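Local coordinates for protein TetR transcriptional regulator (Chloroflexus aurantiacus, PDB 3QBM) that probably binds DNA as a dimeric TetR-family transcriptional regulator, through a helix-turn-helix domain joined to an all-helical C-terminal domain, at residues Arg11-Ala16 with Leu56-Tyr61; Lys78-Thr83 with Gly146-Glu151; Phe87-Arg92 with His183-Leu188; Gly167-Ala172 with Thr179-Ala184. One frame throughout, in Å; residues are numbered along the deposited sequence. Where two conformers were deposited one is given.

Contact 1 of 4, residues Arg11-Ala16 with Leu56-Tyr61; sequences RVVAQA and LAAFDY
Val13 and Tyr61 lie alongside each other, pointing opposite ways, where helix 2-23, the first helix of the TetR-type DNA-binding domain, crosses helix 51-74, which runs on from that domain into the rest of the fold. The two short segments cross at -80° with axes 8.2 Å apart, a close approach consistent with the small residues Ala14, Ala16, Ala57 and Ala58 at the crossing; the CA atoms of Val13 and Ala58 are 4.7 Å apart.

Val13 points toward the other helix, and its two methyls divide the work. CG1, anti to the backbone N (chi1 162°), pushes between the turns of 56-61 and reaches both the carbonyl oxygen of Ala57 and CB of Tyr61, each at 3.3 Å. The other methyl lies beside its own backbone N and rests on the Ala57 methyl, Val13 CG2 being 3.6 Å from Ala57 CB. Farther along, the methyls of Ala16 and Ala58 meet at 4.0 Å between their CB atoms.

The Tyr61 ring lies against helix 2-23 at Ala14, since its CG is also anti to the backbone N (chi1 165°). No hydrogen bond joins the segments, and the phenol oxygen is instead hydrogen-bonded to Lys65, one turn on in the same helix. Behind this first shell, Phe48 packs on Val13, while Ala17 touches both Ala58 and Tyr61. Elsewhere on helix 51-74, Phe59 turns to helices 105-113 and 118-144. Over the Tyr61 ring the contact is a CH-pi interaction, with Ala14 CA 3.8 Å from the ring centroid and Ala14 CB 3.4 Å from Tyr61 CZ.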
loop_
_atom_site.group_PDB
_atom_site.type_symbol
_atom_site.label_atom_id
_atom_site.label_comp_id
_atom_site.label_asym_id
_atom_site.label_seq_id
_atom_site.Cartn_x
_atom_site.Cartn_y
_atom_site.Cartn_z
ATOM N N ARG A 11 -25.750 -9.839 -5.820
ATOM C CA ARG A 11 -24.888 -11.002 -6.038
ATOM C C ARG A 11 -23.766 -10.722 -7.029
ATOM O O ARG A 11 -22.624 -11.107 -6.811
ATOM C CB ARG A 11 -25.697 -12.192 -6.565
ATOM C CG ARG A 11 -26.741 -12.791 -5.625
ATOM C CD ARG A 11 -27.573 -13.834 -6.395
ATOM N NE ARG A 11 -28.161 -14.871 -5.537
ATOM C CZ ARG A 11 -29.352 -14.799 -4.934
ATOM N NH1 ARG A 11 -30.152 -13.741 -5.091
ATOM N NH2 ARG A 11 -29.751 -15.812 -4.167
ATOM N N VAL A 12 -24.078 -10.075 -8.140
ATOM C CA VAL A 12 -23.043 -9.798 -9.123
ATOM C C VAL A 12 -21.990 -8.865 -8.528
ATOM O O VAL A 12 -20.813 -9.140 -8.627
ATOM C CB VAL A 12 -23.617 -9.219 -10.432
ATOM C CG1 VAL A 12 -22.490 -8.890 -11.396
ATOM C CG2 VAL A 12 -24.582 -10.226 -11.059
ATOM N N VAL A 13 -22.436 -7.773 -7.904
ATOM C CA VAL A 13 -21.528 -6.793 -7.330
ATOM C C VAL A 13 -20.616 -7.458 -6.306
ATOM O O VAL A 13 -19.413 -7.193 -6.287
ATOM C CB VAL A 13 -22.292 -5.599 -6.686
ATOM C CG1 VAL A 13 -21.414 -4.856 -5.762
ATOM C CG2 VAL A 13 -22.854 -4.664 -7.757
ATOM N N ALA A 14 -21.171 -8.334 -5.470
ATOM C CA ALA A 14 -20.376 -9.036 -4.433
ATOM C C ALA A 14 -19.311 -9.936 -5.077
ATOM O O ALA A 14 -18.158 -9.954 -4.666
ATOM C CB ALA A 14 -21.267 -9.840 -3.480
ATOM N N GLN A 15 -19.689 -10.676 -6.098
ATOM C CA GLN A 15 -18.710 -11.534 -6.790
ATOM C C GLN A 15 -17.661 -10.729 -7.576
ATOM O O GLN A 15 -16.479 -11.099 -7.624
ATOM C CB GLN A 15 -19.423 -12.491 -7.736
ATOM C CG GLN A 15 -20.412 -13.443 -7.033
ATOM C CD GLN A 15 -19.732 -14.386 -6.059
ATOM O OE1 GLN A 15 -18.581 -14.791 -6.249
ATOM N NE2 GLN A 15 -20.451 -14.738 -5.000
ATOM N N ALA A 16 -18.100 -9.647 -8.220
ATOM C CA ALA A 16 -17.163 -8.788 -8.970
ATOM C C ALA A 16 -16.124 -8.236 -7.999
ATOM O O ALA A 16 -14.925 -8.265 -8.281
ATOM C CB ALA A 16 -17.883 -7.657 -9.648
ATOM N N LEU A 56 -17.491 0.313 -10.216
ATOM C CA LEU A 56 -17.879 1.322 -9.219
ATOM C C LEU A 56 -18.826 0.763 -8.192
ATOM O O LEU A 56 -18.686 1.022 -6.987
ATOM C CB LEU A 56 -18.498 2.560 -9.863
ATOM C CG LEU A 56 -17.600 3.425 -10.747
ATOM C CD1 LEU A 56 -18.413 4.504 -11.477
ATOM C CD2 LEU A 56 -16.393 4.028 -9.943
ATOM N N ALA A 57 -19.800 -0.019 -8.644
ATOM C CA ALA A 57 -20.743 -0.624 -7.715
ATOM C C ALA A 57 -20.031 -1.653 -6.828
ATOM O O ALA A 57 -20.290 -1.706 -5.621
ATOM C CB ALA A 57 -21.881 -1.246 -8.466
ATOM N N ALA A 58 -19.115 -2.422 -7.427
ATOM C CA ALA A 58 -18.288 -3.419 -6.723
ATOM C C ALA A 58 -17.413 -2.756 -5.664
ATOM O O ALA A 58 -17.248 -3.323 -4.576
ATOM C CB ALA A 58 -17.408 -4.228 -7.701
ATOM N N PHE A 59 -16.840 -1.580 -5.954
ATOM C CA PHE A 59 -16.100 -0.871 -4.909
ATOM C C PHE A 59 -17.024 -0.387 -3.778
ATOM O O PHE A 59 -16.711 -0.559 -2.588
ATOM C CB PHE A 59 -15.330 0.329 -5.416
ATOM C CG PHE A 59 -14.524 0.999 -4.335
ATOM C CD1 PHE A 59 -13.280 0.520 -4.010
ATOM C CD2 PHE A 59 -15.061 2.046 -3.581
ATOM C CE1 PHE A 59 -12.559 1.087 -2.960
ATOM C CE2 PHE A 59 -14.348 2.623 -2.543
ATOM C CZ PHE A 59 -13.113 2.163 -2.243
ATOM N N ASP A 60 -18.137 0.245 -4.138
ATOM C CA ASP A 60 -19.097 0.741 -3.128
ATOM C C ASP A 60 -19.476 -0.384 -2.172
ATOM O O ASP A 60 -19.649 -0.168 -0.969
ATOM C CB ASP A 60 -20.342 1.336 -3.800
ATOM C CG ASP A 60 -20.051 2.636 -4.478
ATOM O OD1 ASP A 60 -18.965 3.235 -4.262
ATOM O OD2 ASP A 60 -20.879 3.054 -5.301
ATOM N N TYR A 61 -19.529 -1.598 -2.702
ATOM C CA TYR A 61 -19.847 -2.783 -1.931
ATOM C C TYR A 61 -18.717 -3.169 -0.993
ATOM O O TYR A 61 -18.953 -3.551 0.165
ATOM C CB TYR A 61 -20.136 -3.933 -2.867
ATOM C CG TYR A 61 -20.125 -5.269 -2.212
ATOM C CD1 TYR A 61 -21.273 -5.778 -1.599
ATOM C CD2 TYR A 61 -18.986 -6.049 -2.219
ATOM C CE1 TYR A 61 -21.260 -7.016 -0.985
ATOM C CE2 TYR A 61 -18.960 -7.296 -1.599
ATOM C CZ TYR A 61 -20.108 -7.771 -0.992
ATOM O OH TYR A 61 -20.098 -9.004 -0.383
#

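Contact 2 of 4, residues Lys78-Thr83 with Gly146-Glu151; sequences KHTVDT and GEIRPE
His79 and Glu147 approach from opposite sides and overlap face to face: the imidazole and carboxylate planes are only 8° apart, with Glu147 CD over the centre of the ring. The aliphatic part of the glutamate shares this face, Glu147 CG making a CH-pi contact 3.8 Å from the centroid of the His79 ring. Glu147 is extended beyond CG (chi2 175°), which carries its carboxylate across the imidazole to the first turn of helix 80-92.

There OE1 takes two hydrogen bonds from one residue. Thr80 N donates to Glu147 OE1 at 3.0 Å in a nearly straight bond that arrives from above the carboxylate plane, whereas Thr80 OG1 donates to Glu147 OE1 at 2.8 Å, almost in line with the C-O bond. Chi1 of 54° sets the threonine hydroxyl between its own backbone N and carbonyl carbon, close enough to its own amide for both to reach Glu147 OE1. An acidic group at this helix start would be favoured by the helix dipole. Glu147 OE2 turns to a salt bridge with Arg145.

The histidine is fixed at its edge as well. His79 ND1 accepts from Val81 N at 3.0 Å, close to the ring plane, and NE2 is hydrogen-bonded to atom O of the C-terminal residue Ala199. Beside this polar group, Val81 CG2 meets Ile148 CG1 at 3.7 Å, and Ile148 CD1 lies 3.6 Å from Thr80 OG1.

The loop holding Glu147 leaves helix 118-144 through a Schellman motif at Gly146, so a helix C-terminus closed in this way is joined to a helix N-terminus with His79 as its N-cap.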
loop_
_atom_site.group_PDB
_atom_site.type_symbol
_atom_site.label_atom_id
_atom_site.label_comp_id
_atom_site.label_asym_id
_atom_site.label_seq_id
_atom_site.Cartn_x
_atom_site.Cartn_y
_atom_site.Cartn_z
ATOM N N LYS A 78 -15.343 1.667 26.472
ATOM C CA LYS A 78 -15.665 2.565 27.583
ATOM C C LYS A 78 -14.707 3.758 27.694
ATOM O O LYS A 78 -14.936 4.615 28.542
ATOM C CB LYS A 78 -15.689 1.798 28.928
ATOM C CG LYS A 78 -14.358 1.141 29.332
ATOM C CD LYS A 78 -14.492 0.262 30.569
ATOM C CE LYS A 78 -13.206 -0.525 30.837
ATOM N NZ LYS A 78 -13.411 -1.551 31.925
ATOM N N HIS A 79 -13.669 3.792 26.842
ATOM C CA HIS A 79 -12.624 4.834 26.841
ATOM C C HIS A 79 -12.223 5.076 25.398
ATOM O O HIS A 79 -12.137 4.126 24.587
ATOM C CB HIS A 79 -11.439 4.328 27.635
ATOM C CG HIS A 79 -10.421 5.354 27.985
ATOM N ND1 HIS A 79 -9.518 5.840 27.070
ATOM C CD2 HIS A 79 -10.087 5.901 29.175
ATOM C CE1 HIS A 79 -8.692 6.670 27.672
ATOM N NE2 HIS A 79 -9.024 6.735 28.947
ATOM N N THR A 80 -12.010 6.351 25.054
ATOM C CA THR A 80 -11.741 6.734 23.677
ATOM C C THR A 80 -10.429 6.164 23.159
ATOM O O THR A 80 -10.280 5.921 21.968
ATOM C CB THR A 80 -11.708 8.277 23.468
ATOM O OG1 THR A 80 -10.776 8.867 24.376
ATOM C CG2 THR A 80 -13.145 8.902 23.629
ATOM N N VAL A 81 -9.466 5.969 24.048
ATOM C CA VAL A 81 -8.225 5.348 23.642
ATOM C C VAL A 81 -8.438 3.870 23.297
ATOM O O VAL A 81 -7.876 3.374 22.300
ATOM C CB VAL A 81 -7.113 5.612 24.661
ATOM C CG1 VAL A 81 -5.832 4.760 24.401
ATOM C CG2 VAL A 81 -6.759 7.135 24.640
ATOM N N ASP A 82 -9.264 3.185 24.084
ATOM C CA ASP A 82 -9.622 1.794 23.787
ATOM C C ASP A 82 -10.232 1.725 22.401
ATOM O O ASP A 82 -9.940 0.807 21.646
ATOM C CB ASP A 82 -10.590 1.214 24.821
ATOM C CG ASP A 82 -9.969 1.071 26.213
ATOM O OD1 ASP A 82 -8.762 1.236 26.373
ATOM O OD2 ASP A 82 -10.712 0.802 27.152
ATOM N N THR A 83 -11.101 2.679 22.071
ATOM C CA THR A 83 -11.728 2.719 20.773
ATOM C C THR A 83 -10.726 2.954 19.649
ATOM O O THR A 83 -10.771 2.292 18.598
ATOM C CB THR A 83 -12.823 3.819 20.701
ATOM O OG1 THR A 83 -13.644 3.740 21.871
ATOM C CG2 THR A 83 -13.626 3.627 19.435
ATOM N N GLY A 146 -10.852 14.391 29.229
ATOM C CA GLY A 146 -9.600 14.277 29.966
ATOM C C GLY A 146 -8.914 12.935 29.771
ATOM O O GLY A 146 -8.048 12.552 30.554
ATOM N N GLU A 147 -9.302 12.222 28.725
ATOM C CA GLU A 147 -8.712 10.917 28.398
ATOM C C GLU A 147 -7.549 11.045 27.431
ATOM O O GLU A 147 -6.684 10.172 27.374
ATOM C CB GLU A 147 -9.763 9.993 27.790
ATOM C CG GLU A 147 -10.873 9.650 28.730
ATOM C CD GLU A 147 -11.967 8.841 28.089
ATOM O OE1 GLU A 147 -12.010 8.712 26.883
ATOM O OE2 GLU A 147 -12.821 8.361 28.811
ATOM N N ILE A 148 -7.523 12.123 26.672
ATOM C CA ILE A 148 -6.522 12.345 25.636
ATOM C C ILE A 148 -5.896 13.728 25.840
ATOM O O ILE A 148 -6.604 14.691 26.141
ATOM C CB ILE A 148 -7.142 12.206 24.230
ATOM C CG1 ILE A 148 -7.449 10.724 23.970
ATOM C CG2 ILE A 148 -6.164 12.749 23.109
ATOM C CD1 ILE A 148 -8.084 10.417 22.607
ATOM N N ARG A 149 -4.582 13.816 25.695
ATOM C CA ARG A 149 -3.878 15.099 25.864
ATOM C C ARG A 149 -4.420 16.141 24.893
ATOM O O ARG A 149 -4.573 15.879 23.703
ATOM C CB ARG A 149 -2.359 14.938 25.656
ATOM C CG ARG A 149 -1.703 14.044 26.621
ATOM C CD ARG A 149 -0.168 14.001 26.535
ATOM N NE ARG A 149 0.328 13.185 27.645
ATOM C CZ ARG A 149 0.636 13.632 28.870
ATOM N NH1 ARG A 149 0.584 14.928 29.167
ATOM N NH2 ARG A 149 1.030 12.768 29.811
ATOM N N PRO A 150 -4.726 17.359 25.387
ATOM C CA PRO A 150 -5.254 18.376 24.467
ATOM C C PRO A 150 -4.360 18.754 23.292
ATOM O O PRO A 150 -4.867 19.230 22.266
ATOM C CB PRO A 150 -5.486 19.613 25.358
ATOM C CG PRO A 150 -5.156 19.244 26.705
ATOM C CD PRO A 150 -4.641 17.826 26.786
ATOM N N GLU A 151 -3.061 18.486 23.417
ATOM C CA GLU A 151 -2.094 18.881 22.393
ATOM C C GLU A 151 -2.074 17.920 21.211
ATOM O O GLU A 151 -1.434 18.219 20.206
ATOM C CB GLU A 151 -0.687 18.983 22.992
ATOM C CG GLU A 151 -0.592 20.047 24.112
ATOM C CD GLU A 151 -1.061 19.543 25.474
ATOM O OE1 GLU A 151 -1.015 18.310 25.699
ATOM O OE2 GLU A 151 -1.448 20.372 26.316
#

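Contact 3 of 4, residues Phe87-Arg92 with His183-Leu188; sequences FLDVFR and HAYTHL
With CG anti to the backbone N in both Arg92 (chi1 -177°) and Tyr185, the two side chains reach into the interface between antiparallel helices 80-92 and 179-196 of the TetR-type C-terminal domain. A bend at chi3 of Arg92 (64°) then lays its guanidinium flat over the tyrosine ring. The planes are 11° apart, and Arg92 CZ stands 3.6 Å from the centroid of the Tyr185 ring, a stacked cation-pi pair.

Asp89, one turn earlier, holds the guanidinium in this pose: Arg92 NE and NH2 both donate to Asp89 OD1 in the guanidinium plane, with NH2 to OD1 at 2.9 Å in a salt bridge. In the conformer of Glu182 given, Arg92 NH1 also makes a salt bridge to that residue, and carboxylates from two helices could then balance the arginine's charge.

The Tyr185 ring is also met at its edge by Asp89 N, and Leu88 CB comes within 3.6 Å of Tyr185 CD1. His187, elsewhere on helix 179-196, is hydrogen-bonded to His187 of the second subunit. On the buried side, Leu88 and Leu188 lie roughly perpendicular, bringing Leu88 CD1 to 3.6 Å from Leu188 CB.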
loop_
_atom_site.group_PDB
_atom_site.type_symbol
_atom_site.label_atom_id
_atom_site.label_comp_id
_atom_site.label_asym_id
_atom_site.label_seq_id
_atom_site.Cartn_x
_atom_site.Cartn_y
_atom_site.Cartn_z
ATOM N N PHE A 87 -9.513 0.292 16.530
ATOM C CA PHE A 87 -9.322 0.591 15.087
ATOM C C PHE A 87 -8.055 -0.104 14.541
ATOM O O PHE A 87 -8.087 -0.728 13.466
ATOM C CB PHE A 87 -9.272 2.102 14.891
ATOM C CG PHE A 87 -9.218 2.549 13.468
ATOM C CD1 PHE A 87 -7.991 2.675 12.812
ATOM C CD2 PHE A 87 -10.376 2.871 12.786
ATOM C CE1 PHE A 87 -7.916 3.116 11.485
ATOM C CE2 PHE A 87 -10.302 3.315 11.437
ATOM C CZ PHE A 87 -9.084 3.439 10.814
ATOM N N LEU A 88 -6.962 -0.041 15.297
ATOM C CA LEU A 88 -5.753 -0.789 14.973
ATOM C C LEU A 88 -6.048 -2.292 14.949
ATOM O O LEU A 88 -5.604 -3.002 14.024
ATOM C CB LEU A 88 -4.609 -0.524 15.966
ATOM C CG LEU A 88 -4.286 0.899 16.400
ATOM C CD1 LEU A 88 -3.179 0.945 17.448
ATOM C CD2 LEU A 88 -3.913 1.753 15.184
ATOM N N ASP A 89 -6.819 -2.774 15.926
ATOM C CA ASP A 89 -7.094 -4.183 16.045
ATOM C C ASP A 89 -7.876 -4.717 14.835
ATOM O O ASP A 89 -7.664 -5.845 14.412
ATOM C CB ASP A 89 -7.839 -4.512 17.323
ATOM C CG ASP A 89 -7.925 -5.982 17.536
ATOM O OD1 ASP A 89 -6.859 -6.614 17.628
ATOM O OD2 ASP A 89 -9.037 -6.515 17.523
ATOM N N VAL A 90 -8.763 -3.897 14.273
ATOM C CA VAL A 90 -9.471 -4.290 13.057
ATOM C C VAL A 90 -8.428 -4.613 11.968
ATOM O O VAL A 90 -8.493 -5.670 11.338
ATOM C CB VAL A 90 -10.472 -3.182 12.579
ATOM C CG1 VAL A 90 -11.055 -3.525 11.206
ATOM C CG2 VAL A 90 -11.600 -3.004 13.609
ATOM N N PHE A 91 -7.482 -3.692 11.719
ATOM C CA PHE A 91 -6.439 -3.935 10.727
ATOM C C PHE A 91 -5.590 -5.172 11.056
ATOM O O PHE A 91 -5.289 -5.980 10.166
ATOM C CB PHE A 91 -5.545 -2.707 10.599
ATOM C CG PHE A 91 -6.099 -1.651 9.699
ATOM C CD1 PHE A 91 -6.075 -1.837 8.332
ATOM C CD2 PHE A 91 -6.603 -0.473 10.195
ATOM C CE1 PHE A 91 -6.533 -0.869 7.484
ATOM C CE2 PHE A 91 -7.035 0.509 9.330
ATOM C CZ PHE A 91 -7.028 0.302 7.995
ATOM N N ARG A 92 -5.215 -5.318 12.314
ATOM C CA ARG A 92 -4.464 -6.471 12.737
ATOM C C ARG A 92 -5.185 -7.780 12.393
ATOM O O ARG A 92 -4.540 -8.765 11.945
ATOM C CB ARG A 92 -4.147 -6.402 14.239
ATOM C CG ARG A 92 -3.293 -7.559 14.673
ATOM C CD ARG A 92 -2.736 -7.428 16.049
ATOM N NE ARG A 92 -3.768 -7.408 17.060
ATOM C CZ ARG A 92 -3.556 -7.574 18.373
ATOM N NH1 ARG A 92 -2.360 -7.869 18.867
ATOM N NH2 ARG A 92 -4.585 -7.525 19.198
ATOM N N HIS A 183 3.558 -6.228 14.778
ATOM C CA HIS A 183 4.502 -5.176 15.151
ATOM C C HIS A 183 3.907 -3.780 15.054
ATOM O O HIS A 183 4.043 -3.013 15.968
ATOM C CB HIS A 183 5.748 -5.155 14.276
ATOM C CG HIS A 183 6.670 -6.310 14.473
ATOM N ND1 HIS A 183 6.796 -6.973 15.673
ATOM C CD2 HIS A 183 7.579 -6.867 13.635
ATOM C CE1 HIS A 183 7.724 -7.912 15.560
ATOM N NE2 HIS A 183 8.211 -7.874 14.332
ATOM N N ALA A 184 3.222 -3.489 13.940
ATOM C CA ALA A 184 2.575 -2.197 13.710
ATOM C C ALA A 184 1.547 -1.955 14.792
ATOM O O ALA A 184 1.521 -0.883 15.417
ATOM C CB ALA A 184 1.932 -2.177 12.333
ATOM N N TYR A 185 0.673 -2.939 15.022
ATOM C CA TYR A 185 -0.298 -2.812 16.086
ATOM C C TYR A 185 0.371 -2.441 17.430
ATOM O O TYR A 185 0.000 -1.464 18.081
ATOM C CB TYR A 185 -1.093 -4.106 16.232
ATOM C CG TYR A 185 -2.008 -4.076 17.420
ATOM C CD1 TYR A 185 -3.290 -3.601 17.315
ATOM C CD2 TYR A 185 -1.570 -4.521 18.665
ATOM C CE1 TYR A 185 -4.133 -3.544 18.424
ATOM C CE2 TYR A 185 -2.373 -4.443 19.772
ATOM C CZ TYR A 185 -3.665 -3.978 19.652
ATOM O OH TYR A 185 -4.486 -3.913 20.745
ATOM N N THR A 186 1.353 -3.242 17.843
ATOM C CA THR A 186 2.019 -3.060 19.144
ATOM C C THR A 186 2.689 -1.689 19.224
ATOM O O THR A 186 2.572 -0.979 20.202
ATOM C CB THR A 186 3.009 -4.221 19.392
ATOM O OG1 THR A 186 2.248 -5.423 19.518
ATOM C CG2 THR A 186 3.929 -4.010 20.623
ATOM N N HIS A 187 3.383 -1.321 18.161
ATOM C CA HIS A 187 4.026 -0.020 18.145
ATOM C C HIS A 187 3.029 1.113 18.372
ATOM O O HIS A 187 3.231 1.949 19.240
ATOM C CB HIS A 187 4.681 0.236 16.807
ATOM C CG HIS A 187 5.238 1.607 16.707
ATOM N ND1 HIS A 187 6.340 1.998 17.435
ATOM C CD2 HIS A 187 4.867 2.677 15.962
ATOM C CE1 HIS A 187 6.596 3.270 17.163
ATOM N NE2 HIS A 187 5.741 3.691 16.248
ATOM N N LEU A 188 1.956 1.135 17.603
ATOM C CA LEU A 188 0.966 2.201 17.733
ATOM C C LEU A 188 0.160 2.147 19.032
ATOM O O LEU A 188 -0.127 3.178 19.622
ATOM C CB LEU A 188 0.051 2.275 16.505
ATOM C CG LEU A 188 0.741 2.815 15.228
ATOM C CD1 LEU A 188 -0.255 2.693 14.074
ATOM C CD2 LEU A 188 1.324 4.244 15.371
#

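Contact 4 of 4, residues Gly167-Ala172 with Thr179-Ala184; sequences GAVMLA and TPLEHA
The last two helices of the C-terminal domain, 154-175 and 179-196, form an antiparallel hairpin, and this contact is the packing near its turn. Axes of the two short segments come within 7.9 Å at 155°, and the CA atoms of Ala168 and Leu181 are 5.0 Å apart. Such closeness is consistent with the alanines at the interface, Ala168, Ala172 and Ala184.

Ala168 points toward the opposing helix. Its CB sits 3.5 Å from the carbonyl oxygen of Pro180 and 3.7 Å from CB of Ala184, a methyl-to-methyl meeting. Leu181 comes in from one side: its CG is anti to the carbonyl carbon (chi1 -84°), and the two branches spread along helix 154-175. Leu181 CD1 is 3.8 Å from Ala172 CB, while Leu181 CD2 lies against Ala168 and Val169, 3.9 Å from Val169 CG2.

Pro180, in the first turn of helix 179-196, fills the other side. Its ring crosses the Leu171 side chain at a slant, with Pro180 CB 3.7 Å from Leu171 CB, and CG comes near the backbone N of Ala172. No hydrogen bond crosses between the segments; the interface is apolar throughout and buried.

Outside the pair, Val169 also packs on Leu107 of helix 105-113 and on Tyr94. Leu159 of the second subunit packs against Thr179, so the hairpin is packed from within and from the partner chain. In TetR-family proteins the final two helices commonly build the dimer interface as a four-helix bundle, and the subunit contacts here are consistent with that architecture.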
loop_
_atom_site.group_PDB
_atom_site.type_symbol
_atom_site.label_atom_id
_atom_site.label_comp_id
_atom_site.label_asym_id
_atom_site.label_seq_id
_atom_site.Cartn_x
_atom_site.Cartn_y
_atom_site.Cartn_z
ATOM N N GLY A 167 0.220 -0.056 5.358
ATOM C CA GLY A 167 1.562 -0.554 4.983
ATOM C C GLY A 167 1.869 -1.952 5.564
ATOM O O GLY A 167 2.427 -2.843 4.906
ATOM N N ALA A 168 1.425 -2.172 6.786
ATOM C CA ALA A 168 1.583 -3.476 7.404
ATOM C C ALA A 168 0.711 -4.550 6.744
ATOM O O ALA A 168 1.148 -5.689 6.620
ATOM C CB ALA A 168 1.328 -3.367 8.866
ATOM N N VAL A 169 -0.503 -4.196 6.327
ATOM C CA VAL A 169 -1.373 -5.095 5.530
ATOM C C VAL A 169 -0.634 -5.524 4.250
ATOM O O VAL A 169 -0.565 -6.731 3.935
ATOM C CB VAL A 169 -2.708 -4.462 5.161
ATOM C CG1 VAL A 169 -3.452 -5.335 4.132
ATOM C CG2 VAL A 169 -3.574 -4.293 6.402
HETATM N N MSE A 170 -0.040 -4.558 3.551
HETATM C CA MSE A 170 0.762 -4.829 2.361
HETATM C C MSE A 170 1.935 -5.787 2.672
HETATM O O MSE A 170 2.144 -6.784 1.982
HETATM C CB MSE A 170 1.336 -3.526 1.811
HETATM C CG MSE A 170 2.220 -3.724 0.546
HETATM SE SE MSE A 170 4.017 -4.160 0.810
HETATM C CE MSE A 170 4.512 -2.463 1.705
ATOM N N LEU A 171 2.688 -5.467 3.716
ATOM C CA LEU A 171 3.869 -6.274 4.095
ATOM C C LEU A 171 3.532 -7.669 4.556
ATOM O O LEU A 171 4.226 -8.612 4.209
ATOM C CB LEU A 171 4.627 -5.650 5.238
ATOM C CG LEU A 171 5.596 -4.550 4.888
ATOM C CD1 LEU A 171 6.191 -4.113 6.215
ATOM C CD2 LEU A 171 6.674 -4.985 3.868
ATOM N N ALA A 172 2.460 -7.793 5.339
ATOM C CA ALA A 172 2.043 -9.089 5.868
ATOM C C ALA A 172 1.655 -9.998 4.718
ATOM O O ALA A 172 1.993 -11.178 4.725
ATOM C CB ALA A 172 0.904 -8.935 6.880
ATOM N N THR A 179 3.506 -11.111 11.154
ATOM C CA THR A 179 4.438 -10.361 11.995
ATOM C C THR A 179 4.405 -8.830 11.751
ATOM O O THR A 179 4.372 -8.069 12.720
ATOM C CB THR A 179 5.857 -10.957 11.870
ATOM O OG1 THR A 179 5.834 -12.293 12.407
ATOM C CG2 THR A 179 6.885 -10.127 12.609
ATOM N N PRO A 180 4.384 -8.381 10.492
ATOM C CA PRO A 180 4.322 -6.924 10.295
ATOM C C PRO A 180 3.069 -6.239 10.891
ATOM O O PRO A 180 3.138 -5.109 11.371
ATOM C CB PRO A 180 4.323 -6.768 8.753
ATOM C CG PRO A 180 4.999 -7.998 8.247
ATOM C CD PRO A 180 4.560 -9.097 9.201
ATOM N N LEU A 181 1.927 -6.911 10.830
ATOM C CA LEU A 181 0.714 -6.371 11.415
ATOM C C LEU A 181 0.793 -6.372 12.945
ATOM O O LEU A 181 0.305 -5.460 13.595
ATOM C CB LEU A 181 -0.526 -7.145 10.906
ATOM C CG LEU A 181 -1.071 -6.683 9.557
ATOM C CD1 LEU A 181 -2.012 -7.717 8.936
ATOM C CD2 LEU A 181 -1.800 -5.343 9.674
ATOM N N GLU A 182 1.378 -7.420 13.518
ATOM C CA GLU A 182 1.524 -7.526 14.960
ATOM C C GLU A 182 2.440 -6.446 15.470
ATOM O O GLU A 182 2.100 -5.771 16.432
ATOM C CB GLU A 182 2.050 -8.896 15.387
ATOM C CG GLU A 182 0.956 -9.915 15.532
ATOM C CD GLU A 182 0.029 -9.609 16.692
ATOM O OE1 GLU A 182 0.323 -8.684 17.495
ATOM O OE2 GLU A 182 -1.005 -10.302 16.790
ATOM N N HIS A 183 3.558 -6.228 14.778
ATOM C CA HIS A 183 4.502 -5.176 15.151
ATOM C C HIS A 183 3.907 -3.780 15.054
ATOM O O HIS A 183 4.043 -3.013 15.968
ATOM C CB HIS A 183 5.748 -5.155 14.276
ATOM C CG HIS A 183 6.670 -6.310 14.473
ATOM N ND1 HIS A 183 6.796 -6.973 15.673
ATOM C CD2 HIS A 183 7.579 -6.867 13.635
ATOM C CE1 HIS A 183 7.724 -7.912 15.560
ATOM N NE2 HIS A 183 8.211 -7.874 14.332
ATOM N N ALA A 184 3.222 -3.489 13.940
ATOM C CA ALA A 184 2.575 -2.197 13.710
ATOM C C ALA A 184 1.547 -1.955 14.792
ATOM O O ALA A 184 1.521 -0.883 15.417
ATOM C CB ALA A 184 1.932 -2.177 12.333
#

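Contact 1 belongs to the DNA-binding end of the chain, and contacts 2 to 4 to the C-terminal domain, on whose far side contact 2 lies, about 37 Å from contact 1 between centres. Contacts 2 and 3 both use helix 80-92, their centres about 17 Å apart. Contacts 3 and 4 have centres about 8 Å apart, share His183 and Ala184, and touch directly: Phe91 CD1 packs on Val169 CG2 at 4.0 Å. Both also reach the second subunit. The side chain of Val169 in contact 4 is about 9 Å from a bound magnesium ion and about 10 Å from the side chain of Ile111, which with Asp114 forms a magnesium site; contacts 1 and 2 lie away from it.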